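Local coordinates for protein alkaline serine protease (Pseudoalteromonas sp., PDB 1Y9Z) that probably cleaves peptide bonds as a cold-adapted, subtilisin-like serine protease with a calcium-binding catalytic domain and an inserted beta-barrel domain, at residues Gly305-Ser310 against Leu342-Lys347. Sequence-based numbering, arbitrary orientation.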
loop_
_atom_site.group_PDB
_atom_site.type_symbol
_atom_site.label_atom_id
_atom_site.label_comp_id
_atom_site.label_asym_id
_atom_site.label_seq_id
_atom_site.Cartn_x
_atom_site.Cartn_y
_atom_site.Cartn_z
ATOM N N GLY A 305 2.004 19.290 -19.637
ATOM C CA GLY A 305 1.950 18.445 -18.457
ATOM C C GLY A 305 0.494 18.101 -18.221
ATOM O O GLY A 305 -0.386 18.860 -18.627
ATOM N N ILE A 306 0.226 16.978 -17.563
ATOM C CA ILE A 306 -1.155 16.570 -17.331
ATOM C C ILE A 306 -1.442 16.142 -15.897
ATOM O O ILE A 306 -0.657 15.421 -15.281
ATOM C CB ILE A 306 -1.538 15.408 -18.275
ATOM C CG1 ILE A 306 -1.247 15.803 -19.725
ATOM C CG2 ILE A 306 -3.014 15.066 -18.112
ATOM C CD1 ILE A 306 -1.357 14.658 -20.711
ATOM N N ILE A 307 -2.580 16.595 -15.378
ATOM C CA ILE A 307 -3.011 16.260 -14.027
ATOM C C ILE A 307 -4.434 15.720 -14.078
ATOM O O ILE A 307 -5.375 16.462 -14.358
ATOM C CB ILE A 307 -3.011 17.486 -13.100
ATOM C CG1 ILE A 307 -1.609 18.094 -13.027
ATOM C CG2 ILE A 307 -3.482 17.078 -11.711
ATOM C CD1 ILE A 307 -1.559 19.409 -12.275
ATOM N N VAL A 308 -4.583 14.428 -13.812
ATOM C CA VAL A 308 -5.892 13.787 -13.819
ATOM C C VAL A 308 -6.391 13.661 -12.387
ATOM O O VAL A 308 -5.674 13.153 -11.524
ATOM C CB VAL A 308 -5.816 12.374 -14.432
ATOM C CG1 VAL A 308 -7.181 11.701 -14.365
ATOM C CG2 VAL A 308 -5.329 12.452 -15.869
ATOM N N TYR A 309 -7.607 14.132 -12.121
ATOM C CA TYR A 309 -8.155 14.013 -10.778
ATOM C C TYR A 309 -9.365 13.088 -10.754
ATOM O O TYR A 309 -10.097 12.968 -11.737
ATOM C CB TYR A 309 -8.500 15.387 -10.176
ATOM C CG TYR A 309 -9.598 16.180 -10.853
ATOM C CD1 TYR A 309 -9.345 16.929 -12.002
ATOM C CD2 TYR A 309 -10.879 16.235 -10.302
ATOM C CE1 TYR A 309 -10.340 17.721 -12.582
ATOM C CE2 TYR A 309 -11.880 17.020 -10.873
ATOM C CZ TYR A 309 -11.603 17.762 -12.011
ATOM O OH TYR A 309 -12.583 18.556 -12.568
ATOM N N SER A 310 -9.553 12.424 -9.621
ATOM C CA SER A 310 -10.642 11.472 -9.443
ATOM C C SER A 310 -12.043 12.021 -9.664
ATOM O O SER A 310 -12.333 13.179 -9.357
ATOM C CB SER A 310 -10.566 10.861 -8.042
ATOM O OG SER A 310 -9.323 10.212 -7.840
ATOM N N LEU A 342 -10.225 19.423 -7.179
ATOM C CA LEU A 342 -11.154 20.538 -7.037
ATOM C C LEU A 342 -10.438 21.760 -6.476
ATOM O O LEU A 342 -10.771 22.896 -6.816
ATOM C CB LEU A 342 -12.322 20.149 -6.126
ATOM C CG LEU A 342 -13.230 19.025 -6.633
ATOM C CD1 LEU A 342 -14.359 18.800 -5.639
ATOM C CD2 LEU A 342 -13.793 19.382 -8.001
ATOM N N ALA A 343 -9.453 21.524 -5.618
ATOM C CA ALA A 343 -8.689 22.613 -5.024
ATOM C C ALA A 343 -7.860 23.293 -6.108
ATOM O O ALA A 343 -7.680 24.511 -6.096
ATOM C CB ALA A 343 -7.781 22.080 -3.920
ATOM N N LEU A 344 -7.362 22.496 -7.048
ATOM C CA LEU A 344 -6.558 23.018 -8.145
ATOM C C LEU A 344 -7.381 23.915 -9.065
ATOM O O LEU A 344 -6.828 24.750 -9.780
ATOM C CB LEU A 344 -5.943 21.866 -8.945
ATOM C CG LEU A 344 -4.809 21.112 -8.242
ATOM C CD1 LEU A 344 -4.446 19.863 -9.030
ATOM C CD2 LEU A 344 -3.601 22.033 -8.097
ATOM N N LYS A 345 -8.700 23.741 -9.045
ATOM C CA LYS A 345 -9.589 24.551 -9.874
ATOM C C LYS A 345 -9.436 26.029 -9.535
ATOM O O LYS A 345 -9.523 26.891 -10.412
ATOM C CB LYS A 345 -11.049 24.144 -9.659
ATOM C CG LYS A 345 -11.466 22.857 -10.347
ATOM C CD LYS A 345 -12.922 22.532 -10.030
ATOM C CE LYS A 345 -13.427 21.351 -10.841
ATOM N NZ LYS A 345 -13.477 21.658 -12.296
ATOM N N ALA A 346 -9.213 26.314 -8.258
ATOM C CA ALA A 346 -9.058 27.685 -7.788
ATOM C C ALA A 346 -7.728 28.298 -8.214
ATOM O O ALA A 346 -7.544 29.514 -8.129
ATOM C CB ALA A 346 -9.188 27.729 -6.273
ATOM N N LYS A 347 -6.805 27.459 -8.672
ATOM C CA LYS A 347 -5.489 27.931 -9.093
ATOM C C LYS A 347 -5.336 28.023 -10.607
ATOM O O LYS A 347 -4.239 28.261 -11.112
ATOM C CB LYS A 347 -4.402 27.017 -8.522
ATOM C CG LYS A 347 -4.446 26.876 -7.009
ATOM C CD LYS A 347 -4.336 28.230 -6.319
ATOM C CE LYS A 347 -4.433 28.088 -4.810
ATOM N NZ LYS A 347 -4.360 29.407 -4.122
#
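Tyr309 and Lys345 meet where strand 305-309 faces helix 338-345, and the pair illustrates how a helix can meet a sheet through a polar cluster beside a few apolar contacts. The tyrosine CG lies between the backbone N and the carbonyl carbon (chi1 65°), and from there the ring reaches out to the helix. Lys345 runs extended as far as CE and then bends at its last torsion (chi4 -66°), crossing the tyrosine at about a right angle. Its CE comes to 3.4 Å from Tyr309 OH, and NZ stands 3.2 Å from the same oxygen. What ties both ends together is Glu259: OE2 of Glu259 is hydrogen-bonded to Tyr309 OH, and OE1 forms a salt bridge with Lys345 NZ; the carboxylate would probably offset the lysine's charge beside this largely buried ring. The Leu342 side chain crosses the tyrosine at about a right angle and brings CD2 obliquely to the ring, 4.2 Å from Tyr309 CE2. Two residues back along the strand, Ile307 reaches tip to tip toward Leu344 of the facing segment, its CG2 4.0 Å from Leu344 CD1. The isoleucine branch that touches is the one anti to the backbone N. Strand 305-309 runs parallel between strands 275-280 and 333-336 of the sheet in the inserted domain. Ile306 and Val308 turn to helix 291-300, whereas Ile307 and Tyr309 face helix 338-345, so helices pack on both faces of this strand.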